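Long-range contacts in flagellar biosynthesis protein FlhA (Bacillus subtilis, PDB 3MIX), which takes part in the export of flagellum proteins and provides the adaptor that delivers late flagellar building blocks to the type III secretion system: residues L283-C288 / V372-I377; A337-S342 / L360-Y365; S318-V323 / Q351-Y356. All coordinates share one frame; numbering follows the deposited sequence.

Overall arrangement
The three contacts lie on the same side of the chain's centre and form one continuous region of the cytosolic domain. Contacts 1 and 2 are both pairs of parallel strands, with centres about 9 Å apart. Val-286 joins them through two probable backbone hydrogen bonds: its O to Leu-340 N (2.9 Å) and its N to Ile-338 O (3.2 Å). Contact 3 packs two helices together, its centre about 13 Å from that of contact 2, and the two meet where Leu-353 CD1 reaches Leu-339 CD2 (3.9 Å). Contacts 1 and 3 do not touch, their nearest atoms being about 6 Å apart. In sequence, both contacts 2 and 3 fall between the two segments of contact 1.

Contact 1 of 3, residues L283-C288 / V372-I377; sequences LKVVTC and VEVQSI
Leu-283 and Lys-284 pair in parallel with Val-374 and Gln-375, although the end-to-end directions of the touching parts diverge by 53°. Leu-283 N donates to Glu-373 O at 2.9 Å, Gln-375 N returns a weak bond to Leu-283 O, and Val-285 N reaches Gln-375 O at 3.1 Å. Beyond this point the regular pattern lapses. Val-285 O receives the CA-H of Ser-376 instead, at 3.0 Å from Ser-376 CA and almost straight at the hydrogen (178°).

Side chains add contacts beside the pairing. Val-374 places CG1 opposite its own backbone N (chi1 166°), beside the carbonyl carbon, and this methyl slants across Val-285, 3.9 Å from its CB. Further along, Thr-287 OG1 and Ser-376 OG hydrogen-bond at 2.9 Å, a hydroxyl pair that bridges the segments beyond the last backbone hydrogen bond between them. Ile-377 folds its CD1 back against Lys-284 CB (3.8 Å), while the rest of the lysine chain leads away.

Strand 283-288 is thus covered along one edge by the C-terminal part of the chain, which takes up backbone pairing again where Gly-378 and Val-380 bond to Thr-287. Strand 339-341 lies along the other edge, with Val-285 against Leu-340, and the side chain of Val-286 packs on Leu-330 of helix 313-332.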
ATOM      1  N   LEU A 283      23.127  -5.053  -6.779  1.00 73.79           N
ATOM      2  CA  LEU A 283      22.078  -4.912  -5.786  1.00 71.05           C
ATOM      3  C   LEU A 283      22.375  -5.753  -4.543  1.00 72.35           C
ATOM      4  O   LEU A 283      22.625  -6.958  -4.643  1.00 73.15           O
ATOM      5  CB  LEU A 283      20.741  -5.315  -6.407  1.00 67.78           C
ATOM      6  CG  LEU A 283      19.460  -5.215  -5.580  1.00 64.74           C
ATOM      7  CD1 LEU A 283      19.174  -3.777  -5.170  1.00 63.57           C
ATOM      8  CD2 LEU A 283      18.314  -5.799  -6.383  1.00 61.69           C
ATOM      9  N   LYS A 284      22.334  -5.107  -3.380  1.00 72.40           N
ATOM     10  CA  LYS A 284      22.602  -5.771  -2.099  1.00 74.01           C
ATOM     11  C   LYS A 284      21.361  -6.531  -1.615  1.00 71.38           C
ATOM     12  O   LYS A 284      20.355  -5.919  -1.253  1.00 69.14           O
ATOM     13  CB  LYS A 284      23.042  -4.754  -1.033  1.00 75.74           C
ATOM     14  CG  LYS A 284      23.809  -3.525  -1.543  1.00 77.42           C
ATOM     15  CD  LYS A 284      25.293  -3.792  -1.759  1.00 80.66           C
ATOM     16  CE  LYS A 284      26.043  -2.481  -1.948  1.00 82.87           C
ATOM     17  NZ  LYS A 284      27.497  -2.678  -2.208  1.00 86.02           N
ATOM     18  N   VAL A 285      21.445  -7.861  -1.599  1.00 71.67           N
ATOM     19  CA  VAL A 285      20.282  -8.722  -1.350  1.00 69.08           C
ATOM     20  C   VAL A 285      20.559  -9.871  -0.370  1.00 70.76           C
ATOM     21  O   VAL A 285      21.470 -10.670  -0.584  1.00 73.11           O
ATOM     22  CB  VAL A 285      19.747  -9.312  -2.685  1.00 67.29           C
ATOM     23  CG1 VAL A 285      18.917 -10.552  -2.440  1.00 67.01           C
ATOM     24  CG2 VAL A 285      18.929  -8.276  -3.450  1.00 64.41           C
ATOM     25  N   VAL A 286      19.765  -9.950   0.698  1.00 69.33           N
ATOM     26  CA  VAL A 286      19.777 -11.111   1.595  1.00 70.26           C
ATOM     27  C   VAL A 286      19.049 -12.266   0.909  1.00 68.25           C
ATOM     28  O   VAL A 286      17.975 -12.074   0.336  1.00 65.29           O
ATOM     29  CB  VAL A 286      19.091 -10.802   2.962  1.00 70.16           C
ATOM     30  CG1 VAL A 286      19.041 -12.037   3.849  1.00 71.85           C
ATOM     31  CG2 VAL A 286      19.809  -9.684   3.691  1.00 72.12           C
ATOM     32  N   THR A 287      19.634 -13.458   0.950  1.00 69.74           N
ATOM     33  CA  THR A 287      18.962 -14.647   0.428  1.00 68.22           C
ATOM     34  C   THR A 287      18.447 -15.529   1.561  1.00 68.59           C
ATOM     35  O   THR A 287      18.607 -15.199   2.740  1.00 69.40           O
ATOM     36  CB  THR A 287      19.857 -15.474  -0.528  1.00 70.20           C
ATOM     37  OG1 THR A 287      21.163 -15.642   0.043  1.00 74.02           O
ATOM     38  CG2 THR A 287      19.961 -14.793  -1.893  1.00 68.49           C
ATOM     39  N   CYS A 288      17.811 -16.636   1.189  1.00 67.53           N
ATOM     40  CA  CYS A 288      17.249 -17.569   2.152  1.00 68.53           C
ATOM     41  C   CYS A 288      17.948 -18.916   2.039  1.00 71.61           C
ATOM     42  O   CYS A 288      18.193 -19.400   0.929  1.00 71.45           O
ATOM     43  CB  CYS A 288      15.737 -17.737   1.939  1.00 65.32           C
ATOM     44  SG  CYS A 288      14.711 -16.333   2.469  1.00 62.27           S
ATOM     45  N   VAL A 372      20.466  -8.536 -14.185  1.00 64.48           N
ATOM     46  CA  VAL A 372      20.694  -7.889 -12.886  1.00 64.65           C
ATOM     47  C   VAL A 372      21.773  -8.593 -12.054  1.00 67.40           C
ATOM     48  O   VAL A 372      21.717  -9.809 -11.852  1.00 67.79           O
ATOM     49  CB  VAL A 372      19.365  -7.754 -12.085  1.00 61.90           C
ATOM     50  CG1 VAL A 372      19.606  -7.163 -10.710  1.00 62.18           C
ATOM     51  CG2 VAL A 372      18.389  -6.891 -12.849  1.00 59.59           C
ATOM     52  N   GLU A 373      22.753  -7.814 -11.587  1.00 69.34           N
ATOM     53  CA  GLU A 373      23.841  -8.331 -10.749  1.00 72.33           C
ATOM     54  C   GLU A 373      23.416  -8.375  -9.282  1.00 71.46           C
ATOM     55  O   GLU A 373      23.319  -7.336  -8.623  1.00 70.97           O
ATOM     56  CB  GLU A 373      25.131  -7.495 -10.908  1.00 75.09           C
ATOM     57  CG  GLU A 373      25.708  -7.457 -12.324  1.00 77.24           C
ATOM     58  CD  GLU A 373      27.173  -6.998 -12.380  1.00 83.10           C
ATOM     59  OE1 GLU A 373      27.550  -6.046 -11.655  1.00 84.99           O
ATOM     60  OE2 GLU A 373      27.951  -7.589 -13.166  1.00 84.45           O
ATOM     61  N   VAL A 374      23.175  -9.584  -8.776  1.00 71.48           N
ATOM     62  CA  VAL A 374      22.720  -9.768  -7.396  1.00 71.10           C
ATOM     63  C   VAL A 374      23.719 -10.534  -6.539  1.00 74.33           C
ATOM     64  O   VAL A 374      24.265 -11.558  -6.969  1.00 76.17           O
ATOM     65  CB  VAL A 374      21.351 -10.473  -7.349  1.00 68.53           C
ATOM     66  CG1 VAL A 374      21.039 -10.970  -5.939  1.00 69.09           C
ATOM     67  CG2 VAL A 374      20.270  -9.534  -7.845  1.00 65.00           C
ATOM     68  N   GLN A 375      23.941 -10.029  -5.324  1.00 75.04           N
ATOM     69  CA  GLN A 375      24.896 -10.618  -4.391  1.00 78.11           C
ATOM     70  C   GLN A 375      24.376 -10.648  -2.950  1.00 77.54           C
ATOM     71  O   GLN A 375      23.882  -9.644  -2.436  1.00 75.78           O
ATOM     72  CB  GLN A 375      26.238  -9.878  -4.464  1.00 81.18           C
ATOM     73  CG  GLN A 375      27.363 -10.529  -3.658  1.00 85.56           C
ATOM     74  CD  GLN A 375      28.693  -9.808  -3.788  1.00 89.19           C
ATOM     75  OE1 GLN A 375      29.712 -10.422  -4.118  1.00 92.72           O
ATOM     76  NE2 GLN A 375      28.695  -8.502  -3.523  1.00 88.45           N
ATOM     77  N   SER A 376      24.511 -11.808  -2.312  1.00 79.00           N
ATOM     78  CA  SER A 376      24.130 -11.997  -0.915  1.00 79.22           C
ATOM     79  C   SER A 376      25.127 -11.361   0.052  1.00 82.12           C
ATOM     80  O   SER A 376      26.339 -11.364  -0.186  1.00 85.09           O
ATOM     81  CB  SER A 376      23.981 -13.487  -0.590  1.00 80.60           C
ATOM     82  OG  SER A 376      23.114 -14.140  -1.502  1.00 78.15           O
ATOM     83  N   ILE A 377      24.593 -10.824   1.143  1.00 81.24           N
ATOM     84  CA  ILE A 377      25.377 -10.199   2.203  1.00 83.95           C
ATOM     85  C   ILE A 377      25.065 -10.913   3.516  1.00 84.81           C
ATOM     86  O   ILE A 377      25.872 -10.925   4.450  1.00 88.25           O
ATOM     87  CB  ILE A 377      25.072  -8.678   2.298  1.00 82.49           C
ATOM     88  CG1 ILE A 377      25.841  -7.914   1.217  1.00 83.16           C
ATOM     89  CG2 ILE A 377      25.443  -8.105   3.667  1.00 85.33           C
ATOM     90  CD1 ILE A 377      25.103  -7.773  -0.091  1.00 80.77           C
TER

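Contact 2 of 3, residues A337-S342 / L360-Y365; sequences AILLCS and LPVLSY
Leu-339 O accepts the shortest bond of this parallel pair, from Leu-363 N at 2.7 Å, and the CA-H of Val-362 makes a bent, longer approach to it. The N-H approaches nearly in line with the carbonyl. Leu-339 N in turn donates to Pro-361 O (2.9 Å), and Cys-341 N to Leu-363 O at 3.1 Å, this last donor tilted 18° from the carbonyl plane. A weak bond from Tyr-365 N to Cys-341 O ends the series.

At that end the tyrosine ring folds back over the first strand. Cys-341 O sits 3.4 Å above one face of the Tyr-365 ring, displaced toward its rim, while Leu-340 CD1 comes to the ring edge near its plane, 3.7 Å from Tyr-365 CD1. The other branch of that leucine, CD2, lies against Leu-363 CB at 3.8 Å and the backbone of Ser-364. A first torsion of -94°, off the usual staggered values, sets the fork with one branch at the tyrosine and the other at Leu-363.

Leu-363 also offers CD1 to Ile-338 CG2 (4.0 Å), and helix 269-276 covers both with Phe-276. Leu-339 and Cys-341 are directed to the other face with Val-362, toward helix 343-353, where Leu-339 meets Val-349 and Leu-353. At the opposite end from the tyrosine, Leu-360 CD1 packs against Ala-337 CB (3.8 Å). Ser-342 OG is hydrogen-bonded to Glu-293 OE2.

Strands 339-341 and 362-364, with helix 343-353 between them, form a beta-alpha-beta unit. Inward backbone groups pair across the strands, outer ones go to Val-286, Arg-346 and Glu-367, and the largely buried apolar side chains on both faces probably shield the inner bonds from water.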
ATOM      1  N   ALA A 337      16.978  -2.849   2.740  1.00 69.01           N
ATOM      2  CA  ALA A 337      16.984  -4.299   2.937  1.00 68.27           C
ATOM      3  C   ALA A 337      15.943  -5.011   2.062  1.00 64.69           C
ATOM      4  O   ALA A 337      14.742  -4.746   2.169  1.00 62.31           O
ATOM      5  CB  ALA A 337      16.798  -4.644   4.413  1.00 69.59           C
ATOM      6  N   ILE A 338      16.425  -5.896   1.189  1.00 63.71           N
ATOM      7  CA  ILE A 338      15.582  -6.701   0.301  1.00 60.39           C
ATOM      8  C   ILE A 338      15.849  -8.183   0.564  1.00 60.91           C
ATOM      9  O   ILE A 338      16.942  -8.533   0.982  1.00 63.81           O
ATOM     10  CB  ILE A 338      15.832  -6.352  -1.198  1.00 59.52           C
ATOM     11  CG1 ILE A 338      15.218  -4.994  -1.549  1.00 57.77           C
ATOM     12  CG2 ILE A 338      15.269  -7.417  -2.141  1.00 57.73           C
ATOM     13  CD1 ILE A 338      16.227  -3.931  -1.899  1.00 58.95           C
ATOM     14  N   LEU A 339      14.856  -9.040   0.320  1.00 58.25           N
ATOM     15  CA  LEU A 339      14.995 -10.489   0.497  1.00 58.48           C
ATOM     16  C   LEU A 339      14.628 -11.273  -0.771  1.00 57.14           C
ATOM     17  O   LEU A 339      13.522 -11.144  -1.276  1.00 54.85           O
ATOM     18  CB  LEU A 339      14.151 -10.965   1.686  1.00 57.83           C
ATOM     19  CG  LEU A 339      14.219 -12.439   2.102  1.00 58.63           C
ATOM     20  CD1 LEU A 339      15.616 -12.817   2.620  1.00 60.57           C
ATOM     21  CD2 LEU A 339      13.173 -12.747   3.151  1.00 55.69           C
ATOM     22  N   LEU A 340      15.559 -12.081  -1.280  1.00 58.72           N
ATOM     23  CA  LEU A 340      15.292 -12.951  -2.432  1.00 57.83           C
ATOM     24  C   LEU A 340      15.032 -14.384  -2.007  1.00 58.57           C
ATOM     25  O   LEU A 340      15.640 -14.874  -1.053  1.00 61.41           O
ATOM     26  CB  LEU A 340      16.459 -12.953  -3.422  1.00 59.31           C
ATOM     27  CG  LEU A 340      16.493 -12.010  -4.627  1.00 58.81           C
ATOM     28  CD1 LEU A 340      17.736 -12.313  -5.457  1.00 61.26           C
ATOM     29  CD2 LEU A 340      15.242 -12.106  -5.504  1.00 56.49           C
ATOM     30  N   CYS A 341      14.135 -15.051  -2.723  1.00 56.28           N
ATOM     31  CA  CYS A 341      13.839 -16.458  -2.500  1.00 56.93           C
ATOM     32  C   CYS A 341      13.251 -17.033  -3.769  1.00 55.64           C
ATOM     33  O   CYS A 341      13.036 -16.300  -4.740  1.00 53.77           O
ATOM     34  CB  CYS A 341      12.896 -16.653  -1.309  1.00 56.63           C
ATOM     35  SG  CYS A 341      11.284 -15.852  -1.473  1.00 52.09           S
ATOM     36  N   SER A 342      13.006 -18.340  -3.777  1.00 56.88           N
ATOM     37  CA  SER A 342      12.502 -19.002  -4.973  1.00 56.42           C
ATOM     38  C   SER A 342      11.021 -18.718  -5.123  1.00 53.65           C
ATOM     39  O   SER A 342      10.338 -18.517  -4.118  1.00 53.14           O
ATOM     40  CB  SER A 342      12.777 -20.512  -4.939  1.00 59.06           C
ATOM     41  OG  SER A 342      12.019 -21.153  -3.929  1.00 60.39           O
ATOM     42  N   LEU A 360       9.425  -5.070   4.465  1.00 50.43           N
ATOM     43  CA  LEU A 360      10.597  -5.730   3.905  1.00 49.17           C
ATOM     44  C   LEU A 360      10.220  -6.337   2.547  1.00 45.76           C
ATOM     45  O   LEU A 360       9.439  -7.297   2.483  1.00 44.60           O
ATOM     46  CB  LEU A 360      11.114  -6.825   4.839  1.00 51.41           C
ATOM     47  CG  LEU A 360      12.380  -7.547   4.360  1.00 53.49           C
ATOM     48  CD1 LEU A 360      13.611  -6.672   4.542  1.00 55.30           C
ATOM     49  CD2 LEU A 360      12.575  -8.878   5.074  1.00 55.94           C
ATOM     50  N   PRO A 361      10.770  -5.783   1.452  1.00 43.58           N
ATOM     51  CA  PRO A 361      10.435  -6.335   0.143  1.00 40.95           C
ATOM     52  C   PRO A 361      10.946  -7.762   0.009  1.00 41.23           C
ATOM     53  O   PRO A 361      12.141  -8.032   0.219  1.00 42.84           O
ATOM     54  CB  PRO A 361      11.152  -5.402  -0.837  1.00 40.74           C
ATOM     55  CG  PRO A 361      11.440  -4.162  -0.053  1.00 41.96           C
ATOM     56  CD  PRO A 361      11.680  -4.632   1.338  1.00 44.32           C
ATOM     57  N   VAL A 362      10.024  -8.668  -0.295  1.00 38.66           N
ATOM     58  CA  VAL A 362      10.348 -10.063  -0.525  1.00 38.52           C
ATOM     59  C   VAL A 362      10.162 -10.340  -2.006  1.00 36.79           C
ATOM     60  O   VAL A 362       9.043 -10.325  -2.523  1.00 34.29           O
ATOM     61  CB  VAL A 362       9.480 -11.000   0.344  1.00 38.48           C
ATOM     62  CG1 VAL A 362       9.849 -12.463   0.118  1.00 39.38           C
ATOM     63  CG2 VAL A 362       9.642 -10.636   1.797  1.00 40.23           C
ATOM     64  N   LEU A 363      11.274 -10.564  -2.692  1.00 37.73           N
ATOM     65  CA  LEU A 363      11.245 -10.763  -4.135  1.00 37.14           C
ATOM     66  C   LEU A 363      11.506 -12.211  -4.493  1.00 38.57           C
ATOM     67  O   LEU A 363      12.058 -12.954  -3.693  1.00 40.81           O
ATOM     68  CB  LEU A 363      12.270  -9.860  -4.824  1.00 37.26           C
ATOM     69  CG  LEU A 363      12.147  -8.348  -4.619  1.00 36.86           C
ATOM     70  CD1 LEU A 363      13.179  -7.640  -5.495  1.00 36.56           C
ATOM     71  CD2 LEU A 363      10.708  -7.827  -4.891  1.00 31.21           C
ATOM     72  N   SER A 364      11.087 -12.610  -5.685  1.00 38.13           N
ATOM     73  CA  SER A 364      11.517 -13.878  -6.243  1.00 40.50           C
ATOM     74  C   SER A 364      12.534 -13.643  -7.386  1.00 41.78           C
ATOM     75  O   SER A 364      12.557 -12.568  -7.995  1.00 40.21           O
ATOM     76  CB  SER A 364      10.322 -14.723  -6.684  1.00 39.05           C
ATOM     77  OG  SER A 364      10.000 -14.517  -8.040  1.00 38.49           O
ATOM     78  N   TYR A 365      13.367 -14.647  -7.658  1.00 44.79           N
ATOM     79  CA  TYR A 365      14.421 -14.537  -8.674  1.00 47.01           C
ATOM     80  C   TYR A 365      13.856 -14.169 -10.032  1.00 45.86           C
ATOM     81  O   TYR A 365      14.489 -13.444 -10.791  1.00 46.20           O
ATOM     82  CB  TYR A 365      15.218 -15.846  -8.794  1.00 49.99           C
ATOM     83  CG  TYR A 365      15.717 -16.398  -7.479  1.00 53.29           C
ATOM     84  CD1 TYR A 365      16.597 -15.668  -6.681  1.00 56.51           C
ATOM     85  CD2 TYR A 365      15.315 -17.653  -7.036  1.00 55.91           C
ATOM     86  CE1 TYR A 365      17.063 -16.171  -5.461  1.00 60.32           C
ATOM     87  CE2 TYR A 365      15.777 -18.169  -5.822  1.00 60.53           C
ATOM     88  CZ  TYR A 365      16.647 -17.419  -5.037  1.00 62.18           C
ATOM     89  OH  TYR A 365      17.100 -17.925  -3.833  1.00 66.73           O
TER

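Contact 3 of 3, residues S318-V323 / Q351-Y356; sequences SIVRSV and QLLERY
Leu-352 is the first residue of its segment to meet helix 313-332, touching Ile-319 at nearly a right angle. Its CG stands opposite the backbone N (chi1 177°), which carries CD2 out to Ile-319 CD1 at 4.2 Å.

Leu-353 follows with its forked end directed at Val-323, the two side chains meeting tip to tip. Both leucine methyls, CD1 and CD2, lie 3.9 Å from Val-323 CG2, and CD2 also reaches Val-320 CG2 at 4.3 Å. Leu-360 packs on both Leu-353 and Val-323 and so continues this cluster toward the strand pair.

Tyr-356 lays its ring across Val-320. CG2 of the valine sits over the ring centre, 3.7 Å from the centroid and 14° off the normal, a CH-pi contact. The companion methyl, CG1, lies 3.8 Å from CD1 of the same ring. Both methyls therefore rest against one face of the aromatic group, whose edge is met in plane by Leu-352 O of its own segment.

Ile-319, Val-320 and Val-323 form a stripe along one side of helix 313-332, facing the C-terminal end of helix 343-353. No hydrogen bond passes between the segments, so this part of the interface probably rests on apolar burial and shape fit, with the CH-pi contact added at the tyrosine.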
ATOM      1  N   SER A 318      12.321 -18.446  14.846  1.00 93.41           N
ATOM      2  CA  SER A 318      13.692 -18.725  14.396  1.00 94.40           C
ATOM      3  C   SER A 318      14.018 -18.083  13.048  1.00 90.64           C
ATOM      4  O   SER A 318      15.067 -17.464  12.886  1.00 91.11           O
ATOM      5  CB  SER A 318      13.941 -20.237  14.344  1.00 97.20           C
ATOM      6  OG  SER A 318      15.141 -20.540  13.651  1.00 99.01           O
ATOM      7  N   ILE A 319      13.112 -18.238  12.088  1.00 86.58           N
ATOM      8  CA  ILE A 319      13.250 -17.578  10.793  1.00 82.63           C
ATOM      9  C   ILE A 319      13.127 -16.061  10.959  1.00 80.12           C
ATOM     10  O   ILE A 319      13.871 -15.302  10.336  1.00 79.22           O
ATOM     11  CB  ILE A 319      12.239 -18.113   9.764  1.00 79.87           C
ATOM     12  CG1 ILE A 319      12.304 -19.641   9.697  1.00 81.44           C
ATOM     13  CG2 ILE A 319      12.514 -17.511   8.385  1.00 77.71           C
ATOM     14  CD1 ILE A 319      11.133 -20.288   8.979  1.00 78.83           C
ATOM     15  N   VAL A 320      12.219 -15.631  11.833  1.00 78.89           N
ATOM     16  CA  VAL A 320      11.999 -14.203  12.091  1.00 77.01           C
ATOM     17  C   VAL A 320      13.265 -13.492  12.574  1.00 79.08           C
ATOM     18  O   VAL A 320      13.587 -12.411  12.078  1.00 77.86           O
ATOM     19  CB  VAL A 320      10.791 -13.948  13.048  1.00 76.32           C
ATOM     20  CG1 VAL A 320      10.797 -12.523  13.592  1.00 75.86           C
ATOM     21  CG2 VAL A 320       9.474 -14.225  12.329  1.00 72.97           C
ATOM     22  N   ARG A 321      13.990 -14.095  13.517  1.00 82.41           N
ATOM     23  CA  ARG A 321      15.221 -13.478  14.015  1.00 84.62           C
ATOM     24  C   ARG A 321      16.385 -13.512  13.011  1.00 84.69           C
ATOM     25  O   ARG A 321      17.130 -12.536  12.911  1.00 84.97           O
ATOM     26  CB  ARG A 321      15.636 -14.010  15.402  1.00 88.98           C
ATOM     27  CG  ARG A 321      16.073 -15.469  15.468  1.00 92.32           C
ATOM     28  CD  ARG A 321      17.050 -15.671  16.611  1.00 98.57           C
ATOM     29  NE  ARG A 321      17.180 -17.074  17.007  1.00102.20           N
ATOM     30  CZ  ARG A 321      16.526 -17.634  18.023  1.00103.99           C
ATOM     31  NH1 ARG A 321      15.686 -16.917  18.764  1.00102.63           N
ATOM     32  NH2 ARG A 321      16.717 -18.917  18.303  1.00107.26           N
ATOM     33  N   SER A 322      16.529 -14.615  12.270  1.00 84.37           N
ATOM     34  CA  SER A 322      17.557 -14.704  11.224  1.00 84.59           C
ATOM     35  C   SER A 322      17.389 -13.509  10.289  1.00 81.52           C
ATOM     36  O   SER A 322      18.350 -12.771  10.043  1.00 82.19           O
ATOM     37  CB  SER A 322      17.456 -16.005  10.415  1.00 84.37           C
ATOM     38  OG  SER A 322      16.758 -17.020  11.110  1.00 84.94           O
ATOM     39  N   VAL A 323      16.154 -13.327   9.801  1.00 77.87           N
ATOM     40  CA  VAL A 323      15.749 -12.174   8.999  1.00 74.79           C
ATOM     41  C   VAL A 323      16.085 -10.857   9.702  1.00 75.88           C
ATOM     42  O   VAL A 323      16.664  -9.962   9.090  1.00 75.45           O
ATOM     43  CB  VAL A 323      14.219 -12.216   8.666  1.00 71.45           C
ATOM     44  CG1 VAL A 323      13.702 -10.850   8.213  1.00 67.92           C
ATOM     45  CG2 VAL A 323      13.912 -13.281   7.620  1.00 69.64           C
ATOM     46  N   GLN A 351       3.867 -13.708   3.699  1.00 41.39           N
ATOM     47  CA  GLN A 351       2.816 -13.911   4.695  1.00 43.77           C
ATOM     48  C   GLN A 351       3.401 -13.995   6.117  1.00 47.31           C
ATOM     49  O   GLN A 351       2.925 -13.328   7.049  1.00 47.51           O
ATOM     50  CB  GLN A 351       2.070 -15.211   4.398  1.00 44.47           C
ATOM     51  CG  GLN A 351       0.677 -15.061   3.835  1.00 43.98           C
ATOM     52  CD  GLN A 351       0.067 -16.405   3.468  1.00 47.01           C
ATOM     53  OE1 GLN A 351       0.120 -17.366   4.248  1.00 49.50           O
ATOM     54  NE2 GLN A 351      -0.500 -16.487   2.264  1.00 46.17           N
ATOM     55  N   LEU A 352       4.435 -14.825   6.259  1.00 50.56           N
ATOM     56  CA  LEU A 352       5.123 -15.045   7.522  1.00 54.54           C
ATOM     57  C   LEU A 352       5.746 -13.780   8.106  1.00 55.62           C
ATOM     58  O   LEU A 352       5.607 -13.518   9.302  1.00 57.09           O
ATOM     59  CB  LEU A 352       6.188 -16.129   7.339  1.00 56.97           C
ATOM     60  CG  LEU A 352       7.103 -16.518   8.495  1.00 60.36           C
ATOM     61  CD1 LEU A 352       6.302 -16.852   9.746  1.00 62.12           C
ATOM     62  CD2 LEU A 352       7.976 -17.689   8.071  1.00 62.93           C
ATOM     63  N   LEU A 353       6.430 -13.001   7.274  1.00 55.78           N
ATOM     64  CA  LEU A 353       7.150 -11.823   7.767  1.00 57.53           C
ATOM     65  C   LEU A 353       6.278 -10.589   7.943  1.00 56.86           C
ATOM     66  O   LEU A 353       6.740  -9.583   8.493  1.00 57.24           O
ATOM     67  CB  LEU A 353       8.350 -11.497   6.874  1.00 57.20           C
ATOM     68  CG  LEU A 353       9.525 -12.473   6.959  1.00 60.19           C
ATOM     69  CD1 LEU A 353      10.588 -12.122   5.939  1.00 58.73           C
ATOM     70  CD2 LEU A 353      10.115 -12.538   8.379  1.00 62.27           C
ATOM     71  N   GLU A 354       5.024 -10.682   7.489  1.00 56.83           N
ATOM     72  CA  GLU A 354       4.120  -9.531   7.387  1.00 56.85           C
ATOM     73  C   GLU A 354       3.949  -8.784   8.709  1.00 58.71           C
ATOM     74  O   GLU A 354       4.101  -7.561   8.755  1.00 58.55           O
ATOM     75  CB  GLU A 354       2.747  -9.960   6.849  1.00 55.43           C
ATOM     76  CG  GLU A 354       1.792  -8.795   6.550  1.00 55.09           C
ATOM     77  CD  GLU A 354       0.334  -9.110   6.884  1.00 56.60           C
ATOM     78  OE1 GLU A 354       0.064 -10.160   7.509  1.00 57.98           O
ATOM     79  OE2 GLU A 354      -0.546  -8.294   6.527  1.00 55.61           O
ATOM     80  N   ARG A 355       3.644  -9.519   9.774  1.00 61.51           N
ATOM     81  CA  ARG A 355       3.405  -8.912  11.081  1.00 63.91           C
ATOM     82  C   ARG A 355       4.693  -8.416  11.745  1.00 66.33           C
ATOM     83  O   ARG A 355       4.659  -7.510  12.582  1.00 67.24           O
ATOM     84  CB  ARG A 355       2.684  -9.902  11.998  1.00 65.52           C
ATOM     85  CG  ARG A 355       2.037  -9.268  13.217  1.00 67.67           C
ATOM     86  CD  ARG A 355       1.138 -10.255  13.951  1.00 71.61           C
ATOM     87  NE  ARG A 355      -0.112 -10.492  13.228  1.00 71.44           N
ATOM     88  CZ  ARG A 355      -1.181 -11.106  13.735  1.00 72.49           C
ATOM     89  NH1 ARG A 355      -1.172 -11.557  14.987  1.00 74.93           N
ATOM     90  NH2 ARG A 355      -2.266 -11.261  12.985  1.00 71.10           N
ATOM     91  N   TYR A 356       5.822  -9.008  11.359  1.00 67.83           N
ATOM     92  CA  TYR A 356       7.119  -8.700  11.968  1.00 70.34           C
ATOM     93  C   TYR A 356       7.826  -7.533  11.283  1.00 69.43           C
ATOM     94  O   TYR A 356       8.293  -6.606  11.955  1.00 70.58           O
ATOM     95  CB  TYR A 356       7.991  -9.952  12.007  1.00 72.65           C
ATOM     96  CG  TYR A 356       7.306 -11.094  12.719  1.00 74.70           C
ATOM     97  CD1 TYR A 356       7.325 -11.184  14.112  1.00 77.69           C
ATOM     98  CD2 TYR A 356       6.608 -12.070  12.006  1.00 74.14           C
ATOM     99  CE1 TYR A 356       6.683 -12.221  14.772  1.00 79.62           C
ATOM    100  CE2 TYR A 356       5.962 -13.117  12.660  1.00 75.46           C
ATOM    101  CZ  TYR A 356       6.003 -13.185  14.040  1.00 78.43           C
ATOM    102  OH  TYR A 356       5.368 -14.219  14.697  1.00 80.64           O
TER